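Local coordinates for protein UDP-N-acetylglucosamine pyrophosphorylase (Entamoeba histolytica, PDB 3OC9) that probably catalyses the transfer of UTP's uridylyl group to N-acetylglucosamine 1-phosphate, giving UDP-N-acetylglucosamine and diphosphate, at residues A[227-231]-A[232-236]; A[18-21]-A[22-25]; A[27-30]-A[31-35]; A[344-347]-A[348-351]. One frame throughout, in Å; residues are numbered along the deposited sequence.

Contact 1: A[227-231]-A[232-236]; sequences VKEQE and RIKVV
The carboxylate of E229 is met on one face by the ammonium group of K234. NZ of K234 lies 3.0 Å from OE1 of E229, and its direction is 69° out of the carboxylate plane. This salt bridge is therefore made from above the flat group. The aliphatic end of K234 follows its NZ, with CE 3.5 Å from the same OE1. E229 reaches the lysine with an extended chain, CG anti to the backbone N (chi1 -174°).

V227 shares this face of the hairpin. Its CG1 meets CG2 of V236 at 3.9 Å, and the two side chains cross at about a right angle. On the other face K228 and I233 are paired, with their side-chain ends only loosely in touch. NH1 of R232 is hydrogen-bonded to the carbonyl of P317.

Backbone bonds join V227 with K234 and E229 with R232, two in each pair. N of E229 donates to O of R232 at 2.9 Å. N of R232 returns a bond to O of E229. A type I' turn from E229 to R232 closes the strands, making a two-residue beta hairpin with Q230 and E231 in the loop.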
loop_
_atom_site.group_PDB
_atom_site.type_symbol
_atom_site.label_atom_id
_atom_site.label_comp_id
_atom_site.label_asym_id
_atom_site.label_seq_id
_atom_site.Cartn_x
_atom_site.Cartn_y
_atom_site.Cartn_z
ATOM N N VAL A 227 -5.590 18.752 -3.985
ATOM C CA VAL A 227 -5.970 20.166 -4.098
ATOM C C VAL A 227 -5.772 20.840 -2.724
ATOM O O VAL A 227 -5.654 20.152 -1.716
ATOM C CB VAL A 227 -7.462 20.354 -4.575
ATOM C CG1 VAL A 227 -7.742 19.654 -5.941
ATOM C CG2 VAL A 227 -8.447 19.877 -3.507
ATOM N N LYS A 228 -5.736 22.176 -2.699
ATOM C CA LYS A 228 -5.662 22.941 -1.443
ATOM C C LYS A 228 -6.921 23.811 -1.296
ATOM O O LYS A 228 -7.321 24.479 -2.255
ATOM C CB LYS A 228 -4.388 23.809 -1.422
ATOM C CG LYS A 228 -4.069 24.432 -0.059
ATOM C CD LYS A 228 -2.859 25.375 -0.115
ATOM C CE LYS A 228 -1.541 24.626 -0.004
ATOM N NZ LYS A 228 -0.387 25.587 0.134
ATOM N N GLU A 229 -7.541 23.779 -0.113
ATOM C CA GLU A 229 -8.730 24.596 0.210
ATOM C C GLU A 229 -8.574 25.221 1.604
ATOM O O GLU A 229 -8.450 24.498 2.599
ATOM C CB GLU A 229 -9.992 23.727 0.161
ATOM C CG GLU A 229 -11.319 24.487 0.333
ATOM C CD GLU A 229 -12.566 23.649 0.016
ATOM O OE1 GLU A 229 -12.463 22.429 -0.232
ATOM O OE2 GLU A 229 -13.677 24.221 0.003
ATOM N N GLN A 230 -8.561 26.558 1.676
ATOM C CA GLN A 230 -8.326 27.270 2.953
ATOM C C GLN A 230 -7.103 26.713 3.726
ATOM O O GLN A 230 -7.165 26.425 4.940
ATOM C CB GLN A 230 -9.603 27.308 3.814
ATOM C CG GLN A 230 -10.741 28.143 3.197
ATOM C CD GLN A 230 -11.782 28.607 4.209
ATOM O OE1 GLN A 230 -12.680 27.850 4.588
ATOM N NE2 GLN A 230 -11.683 29.879 4.630
ATOM N N GLU A 231 -6.002 26.564 2.983
ATOM C CA GLU A 231 -4.709 26.066 3.460
ATOM C C GLU A 231 -4.672 24.591 3.902
ATOM O O GLU A 231 -3.667 24.154 4.447
ATOM C CB GLU A 231 -4.081 26.989 4.530
ATOM C CG GLU A 231 -3.772 28.417 4.044
ATOM C CD GLU A 231 -2.835 28.458 2.834
ATOM O OE1 GLU A 231 -1.777 27.784 2.844
ATOM O OE2 GLU A 231 -3.160 29.185 1.868
ATOM N N ARG A 232 -5.747 23.832 3.669
ATOM C CA ARG A 232 -5.767 22.386 4.001
ATOM C C ARG A 232 -5.707 21.499 2.745
ATOM O O ARG A 232 -6.234 21.887 1.709
ATOM C CB ARG A 232 -7.018 22.041 4.815
ATOM C CG ARG A 232 -7.176 22.866 6.112
ATOM C CD ARG A 232 -5.990 22.611 7.039
ATOM N NE ARG A 232 -6.020 23.456 8.237
ATOM C CZ ARG A 232 -6.446 23.063 9.434
ATOM N NH1 ARG A 232 -6.899 21.830 9.627
ATOM N NH2 ARG A 232 -6.427 23.922 10.454
ATOM N N ILE A 233 -5.095 20.310 2.850
ATOM C CA ILE A 233 -4.989 19.371 1.702
ATOM C C ILE A 233 -6.152 18.370 1.630
ATOM O O ILE A 233 -6.549 17.825 2.662
ATOM C CB ILE A 233 -3.627 18.576 1.753
ATOM C CG1 ILE A 233 -2.426 19.527 1.736
ATOM C CG2 ILE A 233 -3.544 17.508 0.635
ATOM C CD1 ILE A 233 -2.274 20.352 0.429
ATOM N N LYS A 234 -6.691 18.149 0.415
ATOM C CA LYS A 234 -7.779 17.201 0.126
ATOM C C LYS A 234 -7.510 16.388 -1.153
ATOM O O LYS A 234 -6.727 16.821 -2.014
ATOM C CB LYS A 234 -9.151 17.928 -0.021
ATOM C CG LYS A 234 -9.710 18.559 1.276
ATOM C CD LYS A 234 -10.989 19.430 1.030
ATOM C CE LYS A 234 -11.357 20.245 2.297
ATOM N NZ LYS A 234 -12.781 20.808 2.279
ATOM N N VAL A 235 -8.141 15.206 -1.260
ATOM C CA VAL A 235 -8.180 14.431 -2.530
ATOM C C VAL A 235 -9.489 14.661 -3.287
ATOM O O VAL A 235 -10.590 14.593 -2.676
ATOM C CB VAL A 235 -7.992 12.887 -2.289
ATOM C CG1 VAL A 235 -8.221 12.076 -3.567
ATOM C CG2 VAL A 235 -6.599 12.586 -1.702
ATOM N N VAL A 236 -9.380 14.936 -4.594
ATOM C CA VAL A 236 -10.538 14.887 -5.519
ATOM C C VAL A 236 -10.447 13.596 -6.363
ATOM O O VAL A 236 -9.480 13.402 -7.094
ATOM C CB VAL A 236 -10.616 16.169 -6.412
ATOM C CG1 VAL A 236 -11.712 16.051 -7.506
ATOM C CG2 VAL A 236 -10.869 17.425 -5.551
#

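Contact 2: A[18-21]-A[22-25]; sequences PVTK and EHYY
T20 and H23 form a capping box at the start of helix 21-32, with T20 as the N-cap. The imidazole of H23 serves as the side-chain acceptor of the box.

The main hydrogen bond runs from N of T20 to ND1 of H23, at 3.0 Å and nearly straight (168° at the hydrogen). The donor is tilted 17° from the ring plane. The ring stands at this spot because its CG lies anti to the carbonyl carbon (chi1 -62°). In return, N of H23 gives a weak bond to OG1 of T20 at 3.4 Å. N of Y24 bonds weakly to O of T20. N of Y25 then donates to O of K21 at 3.1 Å.

Ring contacts follow. O of P18 sits at the edge of the H23 ring, in its plane, 3.2 Å from CE1. Y201 of helix 196-204 packs edge-to-face with the same imidazole. K21 bends at its second torsion and carries its ammonium over the face of Y24. This is a cation-pi contact, with NZ 4.7 Å from the ring centroid. Y24 in turn places its CD2 over the centre of the Y25 ring.

A water links the N-cap to the first turn. It lies 3.3 Å from OG1 of T20 and donates to OE1 of E22 at 2.9 Å.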
loop_
_atom_site.group_PDB
_atom_site.type_symbol
_atom_site.label_atom_id
_atom_site.label_comp_id
_atom_site.label_asym_id
_atom_site.label_seq_id
_atom_site.Cartn_x
_atom_site.Cartn_y
_atom_site.Cartn_z
ATOM N N PRO A 18 15.346 18.557 -1.595
ATOM C CA PRO A 18 15.635 17.247 -2.158
ATOM C C PRO A 18 15.760 16.148 -1.082
ATOM O O PRO A 18 16.074 16.453 0.078
ATOM C CB PRO A 18 16.999 17.462 -2.838
ATOM C CG PRO A 18 17.639 18.522 -2.028
ATOM C CD PRO A 18 16.514 19.460 -1.654
ATOM N N VAL A 19 15.470 14.908 -1.483
ATOM C CA VAL A 19 15.752 13.713 -0.654
ATOM C C VAL A 19 17.245 13.393 -0.770
ATOM O O VAL A 19 17.754 13.146 -1.879
ATOM C CB VAL A 19 14.923 12.490 -1.113
ATOM C CG1 VAL A 19 15.205 11.264 -0.209
ATOM C CG2 VAL A 19 13.418 12.825 -1.114
ATOM N N THR A 20 17.940 13.403 0.366
ATOM C CA THR A 20 19.413 13.266 0.396
ATOM C C THR A 20 19.858 12.001 1.141
ATOM O O THR A 20 19.053 11.366 1.832
ATOM C CB THR A 20 20.071 14.449 1.134
ATOM O OG1 THR A 20 19.744 14.389 2.533
ATOM C CG2 THR A 20 19.609 15.820 0.561
ATOM N N LYS A 21 21.150 11.665 1.050
ATOM C CA LYS A 21 21.687 10.558 1.875
ATOM C C LYS A 21 21.550 10.784 3.393
ATOM O O LYS A 21 21.380 9.804 4.141
ATOM C CB LYS A 21 23.129 10.170 1.476
ATOM C CG LYS A 21 23.227 9.348 0.172
ATOM C CD LYS A 21 22.494 7.993 0.271
ATOM C CE LYS A 21 22.440 7.253 -1.074
ATOM N NZ LYS A 21 21.800 5.899 -0.957
ATOM N N GLU A 22 21.602 12.043 3.852
ATOM C CA GLU A 22 21.344 12.362 5.272
ATOM C C GLU A 22 19.957 11.821 5.721
ATOM O O GLU A 22 19.835 11.228 6.815
ATOM C CB GLU A 22 21.482 13.876 5.555
ATOM C CG GLU A 22 21.119 14.317 7.003
ATOM C CD GLU A 22 20.976 15.840 7.213
ATOM O OE1 GLU A 22 20.731 16.596 6.239
ATOM O OE2 GLU A 22 21.084 16.284 8.384
ATOM N N HIS A 23 18.939 11.990 4.869
ATOM C CA HIS A 23 17.586 11.459 5.156
ATOM C C HIS A 23 17.561 9.921 5.252
ATOM O O HIS A 23 16.952 9.363 6.183
ATOM C CB HIS A 23 16.538 11.922 4.114
ATOM C CG HIS A 23 16.337 13.411 4.061
ATOM N ND1 HIS A 23 16.438 14.132 2.890
ATOM C CD2 HIS A 23 16.017 14.306 5.028
ATOM C CE1 HIS A 23 16.218 15.412 3.141
ATOM N NE2 HIS A 23 15.951 15.547 4.428
ATOM N N TYR A 24 18.205 9.244 4.294
ATOM C CA TYR A 24 18.294 7.761 4.307
ATOM C C TYR A 24 18.893 7.231 5.627
ATOM O O TYR A 24 18.330 6.330 6.263
ATOM C CB TYR A 24 19.107 7.278 3.089
ATOM C CG TYR A 24 19.402 5.783 3.016
ATOM C CD1 TYR A 24 18.489 4.899 2.439
ATOM C CD2 TYR A 24 20.609 5.270 3.482
ATOM C CE1 TYR A 24 18.757 3.518 2.352
ATOM C CE2 TYR A 24 20.885 3.890 3.405
ATOM C CZ TYR A 24 19.951 3.025 2.845
ATOM O OH TYR A 24 20.231 1.668 2.760
ATOM N N TYR A 25 20.040 7.777 6.041
ATOM C CA TYR A 25 20.679 7.325 7.295
ATOM C C TYR A 25 19.917 7.678 8.581
ATOM O O TYR A 25 19.955 6.907 9.548
ATOM C CB TYR A 25 22.171 7.727 7.369
ATOM C CG TYR A 25 23.008 6.998 6.336
ATOM C CD1 TYR A 25 23.172 5.613 6.395
ATOM C CD2 TYR A 25 23.603 7.686 5.276
ATOM C CE1 TYR A 25 23.914 4.933 5.438
ATOM C CE2 TYR A 25 24.353 7.012 4.307
ATOM C CZ TYR A 25 24.494 5.632 4.393
ATOM O OH TYR A 25 25.239 4.940 3.456
HETATM O O HOH W 1 21.794 16.737 3.534
#

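Contact 3: A[27-30]-A[31-35]; sequences GLEL and ISQGK
S32 turns its hydroxyl back onto the carbonyl of E29, and OG donates to O of E29 at 2.7 Å. The hydroxyl gets there by standing between its own backbone N and carbonyl carbon (chi1 84°). N of Q33 gives a second bond to the same O, at 3.1 Å. Both donors come from the same face of the carbonyl plane. This doubly gripped oxygen belongs to the last turn of helix 21-32.

The tight part lies around the buried residues. N of I31 donates to O of G27, and CG1 of I31 rests 3.4 Å from that same oxygen. The helix end is held by N of K35, which donates to O of L30 at 3.1 Å. N of G34 bonds back to O of I31. With the positive phi of G34 (71°), these two bonds make a Schellman motif that ends the helix. At the margin of this buried part, CD2 of L30 touches CD of K35 at 3.7 Å, an oblique aliphatic contact.

The other side is looser and faces solvent. There Q33 is exposed, and its side chain comes about 3 Å from a bound sulfate ion, probably from the crystallisation liquor. The long chain of K35 is partly exposed as well.

Among the neighbouring elements, I31 and S32 pack on helix 68-87, and L30 packs on helix 196-204. K35 leads directly into strand 36-41, and its backbone is hydrogen-bonded to Y180 of strand 180-184.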
loop_
_atom_site.group_PDB
_atom_site.type_symbol
_atom_site.label_atom_id
_atom_site.label_comp_id
_atom_site.label_asym_id
_atom_site.label_seq_id
_atom_site.Cartn_x
_atom_site.Cartn_y
_atom_site.Cartn_z
ATOM N N GLY A 27 16.683 7.653 8.677
ATOM C CA GLY A 27 15.660 6.593 8.622
ATOM C C GLY A 27 16.159 5.278 9.235
ATOM O O GLY A 27 15.457 4.667 10.047
ATOM N N LEU A 28 17.359 4.841 8.848
ATOM C CA LEU A 28 17.966 3.632 9.442
ATOM C C LEU A 28 18.156 3.765 10.970
ATOM O O LEU A 28 17.936 2.795 11.709
ATOM C CB LEU A 28 19.306 3.254 8.748
ATOM C CG LEU A 28 19.289 2.714 7.300
ATOM C CD1 LEU A 28 20.706 2.310 6.836
ATOM C CD2 LEU A 28 18.319 1.528 7.100
ATOM N N GLU A 29 18.556 4.953 11.435
ATOM C CA GLU A 29 18.685 5.225 12.881
ATOM C C GLU A 29 17.352 5.060 13.631
ATOM O O GLU A 29 17.287 4.391 14.679
ATOM C CB GLU A 29 19.273 6.627 13.129
ATOM C CG GLU A 29 19.376 7.031 14.620
ATOM C CD GLU A 29 20.449 6.265 15.383
ATOM O OE1 GLU A 29 21.413 5.785 14.754
ATOM O OE2 GLU A 29 20.332 6.151 16.623
ATOM N N LEU A 30 16.286 5.662 13.104
ATOM C CA LEU A 30 14.953 5.541 13.710
ATOM C C LEU A 30 14.411 4.094 13.721
ATOM O O LEU A 30 13.818 3.661 14.731
ATOM C CB LEU A 30 13.966 6.544 13.061
ATOM C CG LEU A 30 14.272 8.025 13.381
ATOM C CD1 LEU A 30 13.548 9.015 12.449
ATOM C CD2 LEU A 30 13.976 8.363 14.849
ATOM N N ILE A 31 14.617 3.350 12.624
ATOM C CA ILE A 31 14.244 1.924 12.567
ATOM C C ILE A 31 15.018 1.135 13.655
ATOM O O ILE A 31 14.420 0.352 14.396
ATOM C CB ILE A 31 14.505 1.292 11.158
ATOM C CG1 ILE A 31 13.531 1.847 10.094
ATOM C CG2 ILE A 31 14.431 -0.260 11.208
ATOM C CD1 ILE A 31 14.000 1.611 8.641
ATOM N N SER A 32 16.328 1.385 13.758
ATOM C CA SER A 32 17.190 0.711 14.767
ATOM C C SER A 32 16.783 0.959 16.236
ATOM O O SER A 32 17.018 0.092 17.102
ATOM C CB SER A 32 18.686 1.068 14.549
ATOM O OG SER A 32 19.010 2.307 15.176
ATOM N N GLN A 33 16.177 2.120 16.515
ATOM C CA GLN A 33 15.710 2.507 17.862
ATOM C C GLN A 33 14.312 1.971 18.224
ATOM O O GLN A 33 13.794 2.253 19.315
ATOM C CB GLN A 33 15.744 4.040 18.027
ATOM C CG GLN A 33 17.160 4.648 18.091
ATOM C CD GLN A 33 17.189 6.171 17.869
ATOM O OE1 GLN A 33 16.193 6.786 17.483
ATOM N NE2 GLN A 33 18.344 6.781 18.116
ATOM N N GLY A 34 13.720 1.189 17.319
ATOM C CA GLY A 34 12.355 0.656 17.499
ATOM C C GLY A 34 11.247 1.699 17.382
ATOM O O GLY A 34 10.190 1.584 18.022
ATOM N N LYS A 35 11.472 2.718 16.551
ATOM C CA LYS A 35 10.522 3.839 16.453
ATOM C C LYS A 35 9.614 3.806 15.203
ATOM O O LYS A 35 8.945 4.802 14.927
ATOM C CB LYS A 35 11.261 5.184 16.555
ATOM C CG LYS A 35 11.978 5.416 17.920
ATOM C CD LYS A 35 12.658 6.787 17.969
ATOM C CE LYS A 35 13.304 7.058 19.326
ATOM N NZ LYS A 35 13.635 8.507 19.482
#

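Contact 4: A[344-347]-A[348-351]; sequences FDNV and NTVK
N346 and T349 close the start of helix 347-364 by backbone and side-chain bonds, after D345 has turned the chain with a positive phi (47°). The pair forms a capping box, with N346 as the N-cap.

In the first arm of the box, N of T349 donates to OD1 of N346 at 3.0 Å. The donor is tilted 23° from the amide carbonyl plane. The asparagine can reach this NH because its CG stands between the backbone N and the carbonyl carbon (chi1 65°). Its other amide atom is used as well: ND2 bonds to the carbonyl of E342, just before the segment. This second bond helps to fix the turn of the amide group, so that OD1 stays toward the helix.

In the second arm, N of N346 donates to OG1 of T349 at 3.0 Å. The backbone NH of the N-cap and the threonine hydroxyl thus complete the reciprocal pair. The two side chains cross at about a right angle. CG2 of T349 packs beside the amide, 3.6 Å from OD1 of N346.

The regular helical bonds begin at once. N of V350 donates to O of N346, and N of K351 donates to O of V347 at 3.1 Å. V350 is buried and touches I189.

The loop before the helix is tied down by backbone bonds from D345 to K337 and N338, and by ND2 of N338 bonding to O of F344. CG2 of V350 lies 3.3 Å from O of N346.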
loop_
_atom_site.group_PDB
_atom_site.type_symbol
_atom_site.label_atom_id
_atom_site.label_comp_id
_atom_site.label_asym_id
_atom_site.label_seq_id
_atom_site.Cartn_x
_atom_site.Cartn_y
_atom_site.Cartn_z
ATOM N N PHE A 344 -4.011 -5.169 -18.805
ATOM C CA PHE A 344 -3.332 -4.266 -17.859
ATOM C C PHE A 344 -3.423 -4.751 -16.403
ATOM O O PHE A 344 -4.326 -5.513 -16.074
ATOM C CB PHE A 344 -3.824 -2.813 -18.030
ATOM C CG PHE A 344 -5.246 -2.577 -17.594
ATOM C CD1 PHE A 344 -5.515 -1.921 -16.391
ATOM C CD2 PHE A 344 -6.318 -2.980 -18.394
ATOM C CE1 PHE A 344 -6.837 -1.685 -15.976
ATOM C CE2 PHE A 344 -7.651 -2.757 -17.987
ATOM C CZ PHE A 344 -7.905 -2.108 -16.775
ATOM N N ASP A 345 -2.471 -4.320 -15.561
ATOM C CA ASP A 345 -2.414 -4.671 -14.106
ATOM C C ASP A 345 -2.616 -6.174 -13.816
ATOM O O ASP A 345 -3.475 -6.552 -12.992
ATOM C CB ASP A 345 -3.390 -3.811 -13.281
ATOM C CG ASP A 345 -3.080 -2.311 -13.357
ATOM O OD1 ASP A 345 -1.985 -1.929 -13.810
ATOM O OD2 ASP A 345 -3.938 -1.514 -12.944
ATOM N N ASN A 346 -1.822 -7.009 -14.497
ATOM C CA ASN A 346 -1.894 -8.490 -14.374
ATOM C C ASN A 346 -0.525 -9.140 -14.053
ATOM O O ASN A 346 0.472 -8.429 -13.861
ATOM C CB ASN A 346 -2.554 -9.107 -15.630
ATOM C CG ASN A 346 -1.735 -8.898 -16.900
ATOM O OD1 ASN A 346 -0.503 -8.990 -16.890
ATOM N ND2 ASN A 346 -2.429 -8.643 -18.020
ATOM N N VAL A 347 -0.463 -10.476 -13.966
ATOM C CA VAL A 347 0.782 -11.142 -13.558
ATOM C C VAL A 347 1.943 -10.922 -14.527
ATOM O O VAL A 347 3.095 -10.840 -14.107
ATOM C CB VAL A 347 0.604 -12.665 -13.204
ATOM C CG1 VAL A 347 -0.240 -12.829 -11.954
ATOM C CG2 VAL A 347 0.005 -13.461 -14.379
ATOM N N ASN A 348 1.630 -10.793 -15.821
ATOM C CA ASN A 348 2.636 -10.507 -16.844
ATOM C C ASN A 348 3.190 -9.077 -16.805
ATOM O O ASN A 348 4.400 -8.893 -16.979
ATOM C CB ASN A 348 2.115 -10.866 -18.250
ATOM C CG ASN A 348 2.073 -12.379 -18.481
ATOM O OD1 ASN A 348 2.795 -13.139 -17.825
ATOM N ND2 ASN A 348 1.224 -12.822 -19.406
ATOM N N THR A 349 2.327 -8.088 -16.551
ATOM C CA THR A 349 2.776 -6.683 -16.475
ATOM C C THR A 349 3.631 -6.448 -15.221
ATOM O O THR A 349 4.632 -5.702 -15.270
ATOM C CB THR A 349 1.615 -5.628 -16.581
ATOM O OG1 THR A 349 0.712 -5.730 -15.463
ATOM C CG2 THR A 349 0.830 -5.796 -17.879
ATOM N N VAL A 350 3.247 -7.107 -14.120
ATOM C CA VAL A 350 4.045 -7.086 -12.872
ATOM C C VAL A 350 5.436 -7.711 -13.081
ATOM O O VAL A 350 6.451 -7.106 -12.723
ATOM C CB VAL A 350 3.292 -7.755 -11.673
ATOM C CG1 VAL A 350 4.230 -7.913 -10.467
ATOM C CG2 VAL A 350 2.026 -6.952 -11.305
ATOM N N LYS A 351 5.490 -8.917 -13.656
ATOM C CA LYS A 351 6.766 -9.560 -14.037
ATOM C C LYS A 351 7.713 -8.682 -14.872
ATOM O O LYS A 351 8.897 -8.536 -14.517
ATOM C CB LYS A 351 6.500 -10.864 -14.807
ATOM C CG LYS A 351 6.668 -12.110 -14.019
ATOM C CD LYS A 351 6.676 -13.301 -15.000
ATOM C CE LYS A 351 6.676 -14.610 -14.261
ATOM N NZ LYS A 351 6.258 -15.756 -15.130
#

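In the fold
Along the chain the order is contact 2, contact 3, contact 1, contact 4. Contacts 2 and 3 adjoin in sequence and share helix 21-32. One caps its start and the other ends it, with centres about 14 Å apart. Both ends touch helix 196-204, and the helix leads into strand 36-41 of the large mixed sheet. Contact 1 is a separate two-stranded hairpin, its centre about 28 Å from that of contact 2. Contact 4 opens helix 347-364. Its centre is about 34 Å from that of contact 3, across the centre of the chain. Contacts 2 and 3 thus bracket one helix, while contacts 1 and 4 stand apart from it and from each other.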